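Local coordinates for designed helical repeat protein (Synthetic construct, PDB 5CWQ) that has no known natural function and was designed de novo to fold as a compact repeat protein of stacked, hairpin-linked helices, at residues A[193-198]-A[205-210]; A[93-98]-A[150-155]; A[183-188]-A[219-224]. All blocks are in the same frame, centred on the assembly; numbering follows the deposited sequence. Where two conformers were deposited one is given.

Contact 1: residues A[193-198]-A[205-210]; sequences KVKESA and EVKRLA
Val194 and Ala198 meet Val206 and Ala210 in a close antiparallel helix packing, just before and after the turn that joins helix 174-201 to helix 204-230. The segment axes come within 8.1 Å and cross at -161°. Small residues allow this. The CB of Ala210 rests on the backbone N of Lys195 at 3.6 Å. In return, the CB of Ala198 lies 3.7 Å from the backbone N of Lys207. Each helix therefore sets one methyl against the main chain of the other.

The two valines fill the inner side. Both turn CG1 anti to the backbone N (chi1 170° in Val194, 174° in Val206), and their side chains meet at about a right angle. Val194 CG1 lies 3.9 Å from Val206 CG1. It also touches Ala210 CB, while Val206 CG1 packs on Ala198 CB at 3.8 Å.

Lys195 and Lys207 close the other side with their aliphatic parts, CG to CG at 4.0 Å. Both chains bend at chi3 and lead their amines away from the interface. Lys195 NZ forms a salt bridge with Glu214. A phosphate ion, probably from the crystallisation liquor, lies about 3 Å from the side chain of Lys207.

Helix 147-171 packs against the valine side of the pair: Val194 rests on its Leu150 and Leu154, and Leu209 on its Ala151 and Ile155.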
loop_
_atom_site.group_PDB
_atom_site.type_symbol
_atom_site.label_atom_id
_atom_site.label_comp_id
_atom_site.label_asym_id
_atom_site.label_seq_id
_atom_site.Cartn_x
_atom_site.Cartn_y
_atom_site.Cartn_z
ATOM N N LYS A 193 -4.585 3.491 -18.685
ATOM C CA LYS A 193 -5.798 3.416 -19.497
ATOM C C LYS A 193 -6.999 3.967 -18.735
ATOM O O LYS A 193 -7.818 4.695 -19.299
ATOM C CB LYS A 193 -6.074 1.975 -19.933
ATOM C CG LYS A 193 -5.068 1.419 -20.927
ATOM C CD LYS A 193 -5.583 0.138 -21.572
ATOM C CE LYS A 193 -4.454 -0.703 -22.147
ATOM N NZ LYS A 193 -4.201 -1.922 -21.325
ATOM N N VAL A 194 -7.103 3.617 -17.457
ATOM C CA VAL A 194 -8.165 4.141 -16.607
ATOM C C VAL A 194 -8.052 5.663 -16.524
ATOM O O VAL A 194 -9.057 6.372 -16.581
ATOM C CB VAL A 194 -8.114 3.523 -15.189
ATOM C CG1 VAL A 194 -9.064 4.240 -14.241
ATOM C CG2 VAL A 194 -8.459 2.040 -15.247
ATOM N N LYS A 195 -6.824 6.156 -16.397
ATOM C CA LYS A 195 -6.571 7.593 -16.337
ATOM C C LYS A 195 -7.024 8.299 -17.615
ATOM O O LYS A 195 -7.661 9.352 -17.561
ATOM C CB LYS A 195 -5.083 7.860 -16.092
ATOM C CG LYS A 195 -4.694 9.335 -16.086
ATOM C CD LYS A 195 -3.182 9.514 -16.065
ATOM C CE LYS A 195 -2.550 9.116 -17.390
ATOM N NZ LYS A 195 -1.076 9.296 -17.376
ATOM N N GLU A 196 -6.693 7.714 -18.763
ATOM C CA GLU A 196 -7.019 8.317 -20.052
ATOM C C GLU A 196 -8.519 8.283 -20.334
ATOM O O GLU A 196 -9.062 9.209 -20.936
ATOM C CB GLU A 196 -6.253 7.610 -21.170
ATOM C CG GLU A 196 -4.759 7.882 -21.134
ATOM C CD GLU A 196 -3.972 7.004 -22.088
ATOM O OE1 GLU A 196 -4.560 6.064 -22.664
ATOM O OE2 GLU A 196 -2.762 7.258 -22.263
ATOM N N SER A 197 -9.183 7.214 -19.902
ATOM C CA SER A 197 -10.630 7.106 -20.051
ATOM C C SER A 197 -11.337 8.132 -19.171
ATOM O O SER A 197 -12.345 8.716 -19.570
ATOM C CB SER A 197 -11.107 5.695 -19.702
ATOM O OG SER A 197 -10.721 4.764 -20.698
ATOM N N ALA A 198 -10.803 8.348 -17.973
ATOM C CA ALA A 198 -11.359 9.335 -17.054
ATOM C C ALA A 198 -11.179 10.747 -17.609
ATOM O O ALA A 198 -12.102 11.564 -17.568
ATOM C CB ALA A 198 -10.704 9.215 -15.690
ATOM N N GLU A 205 -11.728 13.084 -10.566
ATOM C CA GLU A 205 -11.432 12.320 -9.360
ATOM C C GLU A 205 -10.796 10.978 -9.711
ATOM O O GLU A 205 -9.768 10.607 -9.146
ATOM C CB GLU A 205 -12.698 12.104 -8.530
ATOM C CG GLU A 205 -12.474 11.301 -7.254
ATOM C CD GLU A 205 -11.438 11.926 -6.329
ATOM O OE1 GLU A 205 -11.196 13.149 -6.432
ATOM O OE2 GLU A 205 -10.865 11.192 -5.494
ATOM N N VAL A 206 -11.406 10.261 -10.651
ATOM C CA VAL A 206 -10.892 8.965 -11.083
ATOM C C VAL A 206 -9.505 9.129 -11.695
ATOM O O VAL A 206 -8.624 8.293 -11.495
ATOM C CB VAL A 206 -11.844 8.293 -12.100
ATOM C CG1 VAL A 206 -11.235 7.012 -12.668
ATOM C CG2 VAL A 206 -13.178 7.993 -11.443
ATOM N N LYS A 207 -9.324 10.214 -12.443
ATOM C CA LYS A 207 -8.039 10.533 -13.051
ATOM C C LYS A 207 -6.950 10.618 -11.988
ATOM O O LYS A 207 -5.877 10.034 -12.137
ATOM C CB LYS A 207 -8.126 11.851 -13.822
ATOM C CG LYS A 207 -6.819 12.301 -14.460
ATOM C CD LYS A 207 -6.937 13.692 -15.080
ATOM C CE LYS A 207 -7.089 14.773 -14.022
ATOM N NZ LYS A 207 -7.148 16.132 -14.622
ATOM N N ARG A 208 -7.237 11.350 -10.917
ATOM C CA ARG A 208 -6.278 11.532 -9.834
ATOM C C ARG A 208 -5.929 10.203 -9.175
ATOM O O ARG A 208 -4.766 9.940 -8.872
ATOM C CB ARG A 208 -6.833 12.503 -8.794
ATOM C CG ARG A 208 -7.003 13.919 -9.307
ATOM C CD ARG A 208 -8.014 14.686 -8.473
ATOM N NE ARG A 208 -8.372 15.959 -9.095
ATOM C CZ ARG A 208 -9.545 16.568 -8.942
ATOM N NH1 ARG A 208 -10.492 16.030 -8.187
ATOM N NH2 ARG A 208 -9.774 17.723 -9.552
ATOM N N LEU A 209 -6.941 9.368 -8.955
ATOM C CA LEU A 209 -6.741 8.068 -8.323
ATOM C C LEU A 209 -5.939 7.129 -9.222
ATOM O O LEU A 209 -5.072 6.393 -8.749
ATOM C CB LEU A 209 -8.089 7.434 -7.967
ATOM C CG LEU A 209 -8.923 8.179 -6.919
ATOM C CD1 LEU A 209 -10.303 7.557 -6.789
ATOM C CD2 LEU A 209 -8.221 8.201 -5.567
ATOM N N ALA A 210 -6.232 7.159 -10.518
ATOM C CA ALA A 210 -5.513 6.338 -11.482
ATOM C C ALA A 210 -4.044 6.756 -11.562
ATOM O O ALA A 210 -3.161 5.924 -11.786
ATOM C CB ALA A 210 -6.170 6.435 -12.851
#

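Contact 2: residues A[93-98]-A[150-155]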
loop_
_atom_site.group_PDB
_atom_site.type_symbol
_atom_site.label_atom_id
_atom_site.label_comp_id
_atom_site.label_asym_id
_atom_site.label_seq_id
_atom_site.Cartn_x
_atom_site.Cartn_y
_atom_site.Cartn_z
ATOM N N LEU A 93 -14.482 -1.401 0.800
ATOM C CA LEU A 93 -13.587 -2.547 0.693
ATOM C C LEU A 93 -12.271 -2.128 0.049
ATOM O O LEU A 93 -11.196 -2.433 0.564
ATOM C CB LEU A 93 -14.235 -3.674 -0.118
ATOM C CG LEU A 93 -13.350 -4.889 -0.426
ATOM C CD1 LEU A 93 -12.814 -5.531 0.851
ATOM C CD2 LEU A 93 -14.122 -5.906 -1.260
ATOM N N ALA A 94 -12.363 -1.420 -1.072
ATOM C CA ALA A 94 -11.182 -0.982 -1.804
ATOM C C ALA A 94 -10.322 -0.068 -0.938
ATOM O O ALA A 94 -9.097 -0.185 -0.926
ATOM C CB ALA A 94 -11.585 -0.274 -3.093
ATOM N N LEU A 95 -10.970 0.835 -0.210
ATOM C CA LEU A 95 -10.264 1.743 0.690
ATOM C C LEU A 95 -9.550 0.971 1.798
ATOM O O LEU A 95 -8.420 1.296 2.161
ATOM C CB LEU A 95 -11.238 2.757 1.295
ATOM C CG LEU A 95 -11.826 3.768 0.307
ATOM C CD1 LEU A 95 -13.060 4.440 0.894
ATOM C CD2 LEU A 95 -10.784 4.805 -0.079
ATOM N N ALA A 96 -10.213 -0.052 2.331
ATOM C CA ALA A 96 -9.619 -0.884 3.371
ATOM C C ALA A 96 -8.391 -1.612 2.839
ATOM O O ALA A 96 -7.389 -1.751 3.541
ATOM C CB ALA A 96 -10.640 -1.881 3.904
ATOM N N LEU A 97 -8.472 -2.072 1.595
ATOM C CA LEU A 97 -7.365 -2.790 0.975
ATOM C C LEU A 97 -6.167 -1.871 0.752
ATOM O O LEU A 97 -5.018 -2.310 0.834
ATOM C CB LEU A 97 -7.807 -3.414 -0.349
ATOM C CG LEU A 97 -8.806 -4.569 -0.241
ATOM C CD1 LEU A 97 -9.285 -4.996 -1.619
ATOM C CD2 LEU A 97 -8.208 -5.757 0.501
ATOM N N ILE A 98 -6.434 -0.598 0.473
ATOM C CA ILE A 98 -5.365 0.385 0.347
ATOM C C ILE A 98 -4.656 0.529 1.691
ATOM O O ILE A 98 -3.427 0.569 1.748
ATOM C CB ILE A 98 -5.898 1.762 -0.131
ATOM C CG1 ILE A 98 -6.394 1.663 -1.576
ATOM C CG2 ILE A 98 -4.815 2.848 -0.028
ATOM C CD1 ILE A 98 -7.195 2.875 -2.043
ATOM N N LEU A 150 -12.596 0.801 -9.230
ATOM C CA LEU A 150 -11.531 0.214 -10.034
ATOM C C LEU A 150 -10.208 0.910 -9.748
ATOM O O LEU A 150 -9.198 0.257 -9.485
ATOM C CB LEU A 150 -11.864 0.306 -11.526
ATOM C CG LEU A 150 -10.742 -0.075 -12.500
ATOM C CD1 LEU A 150 -10.216 -1.471 -12.218
ATOM C CD2 LEU A 150 -11.226 0.027 -13.939
ATOM N N ALA A 151 -10.226 2.238 -9.786
ATOM C CA ALA A 151 -9.017 3.022 -9.568
ATOM C C ALA A 151 -8.469 2.807 -8.159
ATOM O O ALA A 151 -7.256 2.752 -7.961
ATOM C CB ALA A 151 -9.292 4.499 -9.818
ATOM N N LEU A 152 -9.361 2.679 -7.182
ATOM C CA LEU A 152 -8.941 2.449 -5.803
ATOM C C LEU A 152 -8.281 1.084 -5.666
ATOM O O LEU A 152 -7.246 0.948 -5.012
ATOM C CB LEU A 152 -10.130 2.557 -4.846
ATOM C CG LEU A 152 -10.684 3.970 -4.666
ATOM C CD1 LEU A 152 -12.008 3.939 -3.913
ATOM C CD2 LEU A 152 -9.678 4.863 -3.948
ATOM N N ALA A 153 -8.881 0.078 -6.292
ATOM C CA ALA A 153 -8.318 -1.264 -6.288
ATOM C C ALA A 153 -6.933 -1.273 -6.932
ATOM O O ALA A 153 -6.044 -1.985 -6.480
ATOM C CB ALA A 153 -9.252 -2.239 -7.010
ATOM N N LEU A 154 -6.744 -0.471 -7.976
ATOM C CA LEU A 154 -5.457 -0.429 -8.668
ATOM C C LEU A 154 -4.371 0.179 -7.781
ATOM O O LEU A 154 -3.204 -0.206 -7.861
ATOM C CB LEU A 154 -5.570 0.361 -9.976
ATOM C CG LEU A 154 -6.369 -0.308 -11.098
ATOM C CD1 LEU A 154 -6.509 0.634 -12.281
ATOM C CD2 LEU A 154 -5.732 -1.620 -11.542
ATOM N N ILE A 155 -4.760 1.131 -6.939
ATOM C CA ILE A 155 -3.839 1.721 -5.975
ATOM C C ILE A 155 -3.404 0.655 -4.976
ATOM O O ILE A 155 -2.218 0.524 -4.670
ATOM C CB ILE A 155 -4.481 2.919 -5.234
ATOM C CG1 ILE A 155 -4.749 4.065 -6.212
ATOM C CG2 ILE A 155 -3.583 3.416 -4.100
ATOM C CD1 ILE A 155 -5.640 5.167 -5.652
#
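The backbone O of Leu152 is touched by two carbons of Ile98, CD1 at 3.5 Å and CG1 at 3.6 Å. These are van der Waals contacts of an aliphatic chain with a helix carbonyl. Ile98 gets there by pointing across the interface with CG1 beside its own backbone N (chi1 -68°). The chain then runs on extended to CD1 (chi2 168°).

The same CD1 meets Leu152 CD2 at 3.7 Å, with the two side chains at about a right angle. Leu152 carries much of the contact. Its CD2 also meets Leu95 CD2 at 4.0 Å, and its CB packs against the CB of Ala94 at 3.6 Å. One turn on, Ile155 CG2 lies 4.2 Å from Ile98 CG1. With an alanine at Ile98, CG1, CG2 and CD1 are lost, which would probably open a gap beside Leu152 CD2 and Ile155 CG2 and leave the leucine freer to turn.

The segments run almost parallel, 17° apart, with axes 8.4 Å from each other. They carry the same sequence 57 residues apart, but it presents a different set of positions from each helix: Ala94 touches, its counterpart Ala151 does not. Leu95 and Ile98 also lean on Ile41 of helix 33-57, and Ile155 on Ala213 of helix 204-230. The disulfide Cys112-Cys170 ties the same two helices further along.

All six touching residues are buried and all their side chains are aliphatic. Shape fit and the exclusion of water, rather than directed polar bonds, probably hold this part of the interface.

Contact 3: residues A[183-188]-A[219-224]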
loop_
_atom_site.group_PDB
_atom_site.type_symbol
_atom_site.label_atom_id
_atom_site.label_comp_id
_atom_site.label_asym_id
_atom_site.label_seq_id
_atom_site.Cartn_x
_atom_site.Cartn_y
_atom_site.Cartn_z
ATOM N N ASP A 183 4.379 -7.626 -12.661
ATOM C CA ASP A 183 3.183 -7.107 -12.003
ATOM C C ASP A 183 3.085 -5.593 -12.168
ATOM O O ASP A 183 2.019 -5.061 -12.474
ATOM C CB ASP A 183 3.177 -7.448 -10.508
ATOM C CG ASP A 183 2.994 -8.926 -10.239
ATOM O OD1 ASP A 183 2.492 -9.651 -11.123
ATOM O OD2 ASP A 183 3.348 -9.362 -9.123
ATOM N N ALA A 184 4.207 -4.909 -11.964
ATOM C CA ALA A 184 4.240 -3.450 -11.996
ATOM C C ALA A 184 3.933 -2.911 -13.392
ATOM O O ALA A 184 3.242 -1.899 -13.535
ATOM C CB ALA A 184 5.597 -2.943 -11.522
ATOM N N ARG A 185 4.449 -3.582 -14.416
ATOM C CA ARG A 185 4.186 -3.182 -15.793
ATOM C C ARG A 185 2.706 -3.318 -16.124
ATOM O O ARG A 185 2.122 -2.452 -16.774
ATOM C CB ARG A 185 5.012 -4.018 -16.774
ATOM C CG ARG A 185 6.488 -3.661 -16.812
ATOM C CD ARG A 185 7.008 -3.618 -18.243
ATOM N NE ARG A 185 6.450 -2.493 -18.993
ATOM C CZ ARG A 185 6.657 -2.273 -20.288
ATOM N NH1 ARG A 185 7.410 -3.103 -20.998
ATOM N NH2 ARG A 185 6.106 -1.220 -20.878
ATOM N N ARG A 186 2.100 -4.408 -15.667
ATOM C CA ARG A 186 0.698 -4.671 -15.956
ATOM C C ARG A 186 -0.198 -3.627 -15.296
ATOM O O ARG A 186 -1.059 -3.037 -15.949
ATOM C CB ARG A 186 0.310 -6.077 -15.492
ATOM C CG ARG A 186 -0.963 -6.607 -16.137
ATOM C CD ARG A 186 -1.284 -8.030 -15.693
ATOM N NE ARG A 186 -0.158 -8.944 -15.894
ATOM C CZ ARG A 186 0.714 -9.302 -14.954
ATOM N NH1 ARG A 186 0.613 -8.835 -13.714
ATOM N NH2 ARG A 186 1.697 -10.140 -15.254
ATOM N N VAL A 187 0.012 -3.388 -14.006
ATOM C CA VAL A 187 -0.837 -2.457 -13.272
ATOM C C VAL A 187 -0.602 -1.028 -13.758
ATOM O O VAL A 187 -1.523 -0.213 -13.764
ATOM C CB VAL A 187 -0.600 -2.549 -11.745
ATOM C CG1 VAL A 187 0.817 -2.156 -11.395
ATOM C CG2 VAL A 187 -1.604 -1.680 -10.987
ATOM N N GLU A 188 0.624 -0.729 -14.180
ATOM C CA GLU A 188 0.927 0.587 -14.729
ATOM C C GLU A 188 0.094 0.850 -15.979
ATOM O O GLU A 188 -0.499 1.918 -16.129
ATOM C CB GLU A 188 2.415 0.713 -15.057
ATOM C CG GLU A 188 2.802 2.066 -15.631
ATOM C CD GLU A 188 4.270 2.146 -15.994
ATOM O OE1 GLU A 188 5.033 1.242 -15.592
ATOM O OE2 GLU A 188 4.660 3.113 -16.685
ATOM N N GLU A 219 7.295 3.422 -9.703
ATOM C CA GLU A 219 8.315 3.372 -8.659
ATOM C C GLU A 219 8.706 1.925 -8.375
ATOM O O GLU A 219 9.878 1.620 -8.162
ATOM C CB GLU A 219 7.834 4.043 -7.369
ATOM C CG GLU A 219 8.842 3.896 -6.220
ATOM C CD GLU A 219 8.508 4.730 -4.996
ATOM O OE1 GLU A 219 7.893 5.805 -5.141
ATOM O OE2 GLU A 219 8.878 4.310 -3.878
ATOM N N ALA A 220 7.715 1.039 -8.366
ATOM C CA ALA A 220 7.959 -0.378 -8.133
ATOM C C ALA A 220 8.887 -0.943 -9.201
ATOM O O ALA A 220 9.811 -1.697 -8.900
ATOM C CB ALA A 220 6.648 -1.144 -8.109
ATOM N N ARG A 221 8.636 -0.566 -10.450
ATOM C CA ARG A 221 9.454 -1.022 -11.564
ATOM C C ARG A 221 10.872 -0.473 -11.450
ATOM O O ARG A 221 11.842 -1.213 -11.604
ATOM C CB ARG A 221 8.830 -0.605 -12.895
ATOM C CG ARG A 221 9.610 -1.082 -14.108
ATOM C CD ARG A 221 8.865 -0.822 -15.406
ATOM N NE ARG A 221 8.570 0.596 -15.600
ATOM C CZ ARG A 221 8.261 1.146 -16.770
ATOM N NH1 ARG A 221 8.212 0.404 -17.869
ATOM N NH2 ARG A 221 8.006 2.445 -16.844
ATOM N N ARG A 222 10.987 0.822 -11.174
ATOM C CA ARG A 222 12.294 1.446 -11.009
ATOM C C ARG A 222 13.080 0.791 -9.877
ATOM O O ARG A 222 14.287 0.583 -9.995
ATOM C CB ARG A 222 12.147 2.947 -10.739
ATOM C CG ARG A 222 11.820 3.769 -11.974
ATOM C CD ARG A 222 11.997 5.258 -11.712
ATOM N NE ARG A 222 11.172 5.729 -10.600
ATOM C CZ ARG A 222 9.916 6.157 -10.716
ATOM N NH1 ARG A 222 9.313 6.178 -11.899
ATOM N NH2 ARG A 222 9.257 6.567 -9.640
ATOM N N HIS A 223 12.390 0.463 -8.789
ATOM C CA HIS A 223 13.038 -0.128 -7.622
ATOM C C HIS A 223 13.674 -1.465 -7.982
ATOM O O HIS A 223 14.830 -1.717 -7.657
ATOM C CB HIS A 223 12.034 -0.311 -6.485
ATOM C CG HIS A 223 12.665 -0.643 -5.169
ATOM N ND1 HIS A 223 13.327 0.295 -4.404
ATOM C CD2 HIS A 223 12.736 -1.807 -4.481
ATOM C CE1 HIS A 223 13.777 -0.278 -3.301
ATOM N NE2 HIS A 223 13.433 -1.552 -3.323
ATOM N N VAL A 224 12.908 -2.314 -8.660
ATOM C CA VAL A 224 13.399 -3.613 -9.102
ATOM C C VAL A 224 14.559 -3.474 -10.082
ATOM O O VAL A 224 15.569 -4.168 -9.962
ATOM C CB VAL A 224 12.280 -4.431 -9.774
ATOM C CG1 VAL A 224 12.836 -5.706 -10.389
ATOM C CG2 VAL A 224 11.200 -4.762 -8.767
#
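Ala220 opens the contact from helix 204-230, its CB facing the CB of Ala184 at 4.0 Å. Arg221 follows and has more of its own surface covered by segment 183-188 than any other residue of 219-224. Its backbone N also lies against Ala184 CB, and the small Ala184 allows the segment axes an approach of 8.9 Å.

The Arg221 chain leaves with CG anti to the backbone N (chi1 -178°) and bends at chi3, which brings its guanidinium up to both Glu188 and Arg185. Glu188 OE1 sits over one face of that group, offset toward its rim, 3.4 Å from Arg221 CZ. The carboxylate stands nearly upright on the guanidinium, with the planes 83° apart. Glu188 OE2 lies 3.4 Å from Arg221 NH2. This salt bridge rests on charge alone, since no N-H points at the oxygen.

Arg221 NH1 lies over one face of the Arg185 guanidinium, 3.6 Å from Arg185 NE, with the planes 32° apart. These are like charges close together, probably offset by the Glu188 carboxylate beside Arg221. A phosphate ion, probably from the crystallisation liquor, makes a long, weak ion pair with Arg221 NE.

Further on, Val224 packs on Ala177 and Tyr181 of helix 174-201.

The arrangement is an antiparallel helical hairpin, with alanines at its inner side and charged chains toward solvent.

Overall arrangement
Contacts 1 and 3 hold the same two helices, 174-201 and 204-230. Contact 1 lies near their connecting turn and is nested inside the loop closed by contact 3; their centres are 18 Å apart. Contact 2 joins helices 90-114 and 147-171 and closes before the others open. Contacts 1 and 2 are both buried; contact 2 is the closest to the chain centre, wholly aliphatic and nearly parallel. Contact 1 has an apolar inside and a lysine margin. Contact 3 is partly buried and mixes alanines with charged groups. Contact 2 touches both of the others, meeting segment 183-188 where the backbone of Leu154 packs on Val187.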